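PDB 5HAB: ribonuclease J from Methanolobus psychrophilus R15, which probably degrades RNA as an exoribonuclease of the beta-CASP family of metallo-beta-lactamase enzymes. Local coordinates for residues T186-F197 against L217-E228. The protein carries 1 engineered substitution. Numbering follows the deposited sequence.
Sequences TPSGAVVYACDF and LGKEGVIALITE
Strand 189-194 pairs in parallel with strand 222-228, the two ends of a beta-alpha-beta crossover through helix 211-220 in the metallo-beta-lactamase fold. The backbone ladder starts where Ala-190 N donates to Gly-221 O, and Ala-190 O takes the bond from Ile-223 N. A beta bulge then shifts the register by one residue, which pairs Val-191 with Ala-224. Beyond it the ladder continues: Val-192 N reaches Ala-224 O at 2.9 Å, Ile-226 N bonds to Val-192 O, and Ala-194 N to Ile-226 O.

Apolar contacts line both faces of the pair. On one, Val-192 touches three side chains: its CG2 meets Val-222 CG1 at 3.9 Å and Leu-217 CD1 of the crossover helix, while CG1 meets Leu-225 CD1. Leu-423 of helix 413-423 also packs on Val-192 and Leu-225. On the other face Ile-226 forks, CD1 reaching Val-191 CG1 at 3.7 Å and CG2 lying obliquely by Tyr-193 CD2. Cys-195 SG rests over a face of that tyrosine ring, offset toward its rim.

The side-chain hydrogen bonds across the pair lie at the C-terminal ends, beside the bound RNA, where a phosphate packs against Asp-196. Asp-196 OD2 is hydrogen-bonded to His-104 NE2, and Glu-228 OE1 to His-410 ND1. Phe-197 N also donates to Glu-228 OE1 at 3.2 Å, from above the carboxylate plane. Thr-227 turns its OG1 away from its own N (chi1 -170°) and beside its carbonyl carbon, and from there the hydroxyl donates to Ala-194 O at 2.9 Å, in the carbonyl plane.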
loop_
_atom_site.group_PDB
_atom_site.type_symbol
_atom_site.label_atom_id
_atom_site.label_comp_id
_atom_site.label_asym_id
_atom_site.label_seq_id
_atom_site.Cartn_x
_atom_site.Cartn_y
_atom_site.Cartn_z
ATOM N N THR B 186 -4.561 -27.767 36.397
ATOM C CA THR B 186 -4.353 -27.322 37.768
ATOM C C THR B 186 -5.582 -27.710 38.581
ATOM O O THR B 186 -6.635 -27.995 38.002
ATOM C CB THR B 186 -4.153 -25.789 37.856
ATOM O OG1 THR B 186 -5.434 -25.143 37.812
ATOM C CG2 THR B 186 -3.278 -25.280 36.720
ATOM N N PRO B 187 -5.470 -27.706 39.924
ATOM C CA PRO B 187 -6.642 -28.015 40.753
ATOM C C PRO B 187 -7.843 -27.094 40.521
ATOM O O PRO B 187 -8.961 -27.477 40.866
ATOM C CB PRO B 187 -6.113 -27.857 42.188
ATOM C CG PRO B 187 -4.801 -27.145 42.063
ATOM C CD PRO B 187 -4.255 -27.547 40.743
ATOM N N SER B 188 -7.623 -25.914 39.948
ATOM C CA SER B 188 -8.717 -24.978 39.683
ATOM C C SER B 188 -9.163 -24.981 38.222
ATOM O O SER B 188 -10.072 -24.237 37.850
ATOM C CB SER B 188 -8.320 -23.558 40.083
ATOM O OG SER B 188 -8.427 -23.364 41.482
ATOM N N GLY B 189 -8.522 -25.802 37.395
ATOM C CA GLY B 189 -8.860 -25.852 35.983
ATOM C C GLY B 189 -7.659 -25.776 35.060
ATOM O O GLY B 189 -6.522 -25.839 35.521
ATOM N N ALA B 190 -7.907 -25.616 33.760
ATOM C CA ALA B 190 -6.841 -25.748 32.765
ATOM C C ALA B 190 -6.385 -24.419 32.160
ATOM O O ALA B 190 -7.187 -23.532 31.915
ATOM C CB ALA B 190 -7.290 -26.692 31.651
ATOM N N VAL B 191 -5.087 -24.308 31.897
ATOM C CA VAL B 191 -4.553 -23.187 31.140
ATOM C C VAL B 191 -4.134 -23.690 29.768
ATOM O O VAL B 191 -3.282 -24.558 29.658
ATOM C CB VAL B 191 -3.379 -22.521 31.862
ATOM C CG1 VAL B 191 -2.769 -21.439 30.985
ATOM C CG2 VAL B 191 -3.834 -21.934 33.195
ATOM N N VAL B 192 -4.735 -23.147 28.717
ATOM C CA VAL B 192 -4.473 -23.644 27.373
ATOM C C VAL B 192 -3.609 -22.659 26.601
ATOM O O VAL B 192 -3.814 -21.447 26.650
ATOM C CB VAL B 192 -5.783 -23.937 26.620
ATOM C CG1 VAL B 192 -5.494 -24.428 25.216
ATOM C CG2 VAL B 192 -6.594 -24.974 27.377
ATOM N N TYR B 193 -2.620 -23.212 25.914
ATOM C CA TYR B 193 -1.688 -22.470 25.094
ATOM C C TYR B 193 -1.814 -22.993 23.668
ATOM O O TYR B 193 -1.576 -24.182 23.400
ATOM C CB TYR B 193 -0.271 -22.632 25.651
ATOM C CG TYR B 193 0.867 -21.991 24.881
ATOM C CD1 TYR B 193 1.403 -22.602 23.755
ATOM C CD2 TYR B 193 1.443 -20.803 25.316
ATOM C CE1 TYR B 193 2.466 -22.035 23.064
ATOM C CE2 TYR B 193 2.505 -20.229 24.636
ATOM C CZ TYR B 193 3.012 -20.854 23.511
ATOM O OH TYR B 193 4.069 -20.297 22.828
ATOM N N ALA B 194 -2.204 -22.096 22.765
ATOM C CA ALA B 194 -2.472 -22.444 21.377
ATOM C C ALA B 194 -1.832 -21.415 20.454
ATOM O O ALA B 194 -2.496 -20.505 19.958
ATOM C CB ALA B 194 -3.964 -22.523 21.128
ATOM N N CYS B 195 -0.536 -21.581 20.219
ATOM C CA CYS B 195 0.232 -20.627 19.435
ATOM C C CYS B 195 0.957 -21.340 18.294
ATOM O O CYS B 195 1.365 -22.493 18.436
ATOM C CB CYS B 195 1.224 -19.892 20.333
ATOM S SG CYS B 195 0.458 -18.988 21.704
ATOM N N ASP B 196 1.118 -20.640 17.174
ATOM C CA ASP B 196 1.622 -21.230 15.930
ATOM C C ASP B 196 0.762 -22.413 15.517
ATOM O O ASP B 196 1.229 -23.550 15.449
ATOM C CB ASP B 196 3.079 -21.662 16.068
ATOM C CG ASP B 196 4.045 -20.541 15.771
ATOM O OD1 ASP B 196 3.601 -19.383 15.653
ATOM O OD2 ASP B 196 5.250 -20.821 15.643
ATOM N N PHE B 197 -0.500 -22.134 15.225
ATOM C CA PHE B 197 -1.421 -23.186 14.848
ATOM C C PHE B 197 -2.388 -22.755 13.767
ATOM O O PHE B 197 -2.531 -21.575 13.450
ATOM C CB PHE B 197 -2.228 -23.647 16.050
ATOM C CG PHE B 197 -3.439 -22.803 16.313
ATOM C CD1 PHE B 197 -3.322 -21.607 17.000
ATOM C CD2 PHE B 197 -4.694 -23.197 15.864
ATOM C CE1 PHE B 197 -4.432 -20.824 17.240
ATOM C CE2 PHE B 197 -5.803 -22.415 16.101
ATOM C CZ PHE B 197 -5.672 -21.229 16.788
ATOM N N LEU B 217 -12.625 -29.905 26.956
ATOM C CA LEU B 217 -11.857 -28.948 27.759
ATOM C C LEU B 217 -12.693 -27.729 28.104
ATOM O O LEU B 217 -12.693 -27.267 29.246
ATOM C CB LEU B 217 -10.590 -28.498 27.030
ATOM C CG LEU B 217 -9.282 -29.216 27.341
ATOM C CD1 LEU B 217 -8.181 -28.632 26.488
ATOM C CD2 LEU B 217 -8.944 -29.075 28.813
ATOM N N GLY B 218 -13.379 -27.199 27.097
ATOM C CA GLY B 218 -14.294 -26.093 27.300
ATOM C C GLY B 218 -15.278 -26.368 28.420
ATOM O O GLY B 218 -15.503 -25.523 29.286
ATOM N N LYS B 219 -15.867 -27.560 28.404
ATOM C CA LYS B 219 -16.857 -27.923 29.418
ATOM C C LYS B 219 -16.242 -28.219 30.792
ATOM O O LYS B 219 -16.874 -27.988 31.820
ATOM C CB LYS B 219 -17.668 -29.125 28.932
ATOM C CG LYS B 219 -18.544 -28.792 27.734
ATOM C CD LYS B 219 -19.101 -30.031 27.062
ATOM C CE LYS B 219 -19.836 -29.664 25.781
ATOM N NZ LYS B 219 -20.041 -30.841 24.892
ATOM N N GLU B 220 -15.005 -28.704 30.805
ATOM C CA GLU B 220 -14.312 -29.033 32.049
ATOM C C GLU B 220 -13.872 -27.774 32.789
ATOM O O GLU B 220 -13.837 -27.747 34.017
ATOM C CB GLU B 220 -13.100 -29.925 31.766
ATOM C CG GLU B 220 -13.456 -31.317 31.257
ATOM C CD GLU B 220 -12.257 -32.060 30.693
ATOM O OE1 GLU B 220 -11.112 -31.598 30.899
ATOM O OE2 GLU B 220 -12.461 -33.105 30.041
ATOM N N GLY B 221 -13.523 -26.736 32.035
ATOM C CA GLY B 221 -13.171 -25.460 32.632
ATOM C C GLY B 221 -11.797 -24.962 32.235
ATOM O O GLY B 221 -10.781 -25.492 32.688
ATOM N N VAL B 222 -11.764 -23.945 31.380
ATOM C CA VAL B 222 -10.508 -23.324 30.979
ATOM C C VAL B 222 -10.391 -21.967 31.651
ATOM O O VAL B 222 -11.214 -21.079 31.431
ATOM C CB VAL B 222 -10.396 -23.203 29.448
ATOM C CG1 VAL B 222 -9.105 -22.502 29.063
ATOM C CG2 VAL B 222 -10.449 -24.578 28.808
ATOM N N ILE B 223 -9.370 -21.824 32.488
ATOM C CA ILE B 223 -9.094 -20.587 33.208
ATOM C C ILE B 223 -8.619 -19.492 32.259
ATOM O O ILE B 223 -9.070 -18.346 32.329
ATOM C CB ILE B 223 -8.040 -20.821 34.312
ATOM C CG1 ILE B 223 -8.513 -21.890 35.297
ATOM C CG2 ILE B 223 -7.717 -19.519 35.028
ATOM C CD1 ILE B 223 -7.461 -22.299 36.306
ATOM N N ALA B 224 -7.700 -19.852 31.373
ATOM C CA ALA B 224 -7.060 -18.874 30.508
ATOM C C ALA B 224 -6.614 -19.514 29.203
ATOM O O ALA B 224 -6.167 -20.661 29.171
ATOM C CB ALA B 224 -5.872 -18.228 31.215
ATOM N N LEU B 225 -6.774 -18.764 28.122
ATOM C CA LEU B 225 -6.271 -19.164 26.821
ATOM C C LEU B 225 -5.193 -18.181 26.392
ATOM O O LEU B 225 -5.419 -16.968 26.372
ATOM C CB LEU B 225 -7.402 -19.216 25.787
ATOM C CG LEU B 225 -6.991 -19.351 24.317
ATOM C CD1 LEU B 225 -6.242 -20.650 24.077
ATOM C CD2 LEU B 225 -8.201 -19.257 23.394
ATOM N N ILE B 226 -4.010 -18.709 26.100
ATOM C CA ILE B 226 -2.962 -17.935 25.460
ATOM C C ILE B 226 -2.958 -18.385 24.016
ATOM O O ILE B 226 -2.737 -19.562 23.735
ATOM C CB ILE B 226 -1.586 -18.142 26.115
ATOM C CG1 ILE B 226 -1.591 -17.643 27.563
ATOM C CG2 ILE B 226 -0.482 -17.477 25.286
ATOM C CD1 ILE B 226 -1.866 -18.727 28.587
ATOM N N THR B 227 -3.226 -17.467 23.098
ATOM C CA THR B 227 -3.327 -17.849 21.697
ATOM C C THR B 227 -2.706 -16.761 20.828
ATOM O O THR B 227 -2.636 -15.599 21.222
ATOM C CB THR B 227 -4.796 -18.130 21.289
ATOM O OG1 THR B 227 -4.835 -18.718 19.985
ATOM C CG2 THR B 227 -5.634 -16.861 21.299
ATOM N N GLU B 228 -2.218 -17.162 19.660
ATOM C CA GLU B 228 -1.550 -16.245 18.743
ATOM C C GLU B 228 -2.523 -15.213 18.173
ATOM O O GLU B 228 -3.709 -15.484 18.026
ATOM C CB GLU B 228 -0.892 -17.031 17.605
ATOM C CG GLU B 228 -1.895 -17.743 16.703
ATOM C CD GLU B 228 -1.309 -18.120 15.356
ATOM O OE1 GLU B 228 -0.381 -18.946 15.325
ATOM O OE2 GLU B 228 -1.776 -17.589 14.327
#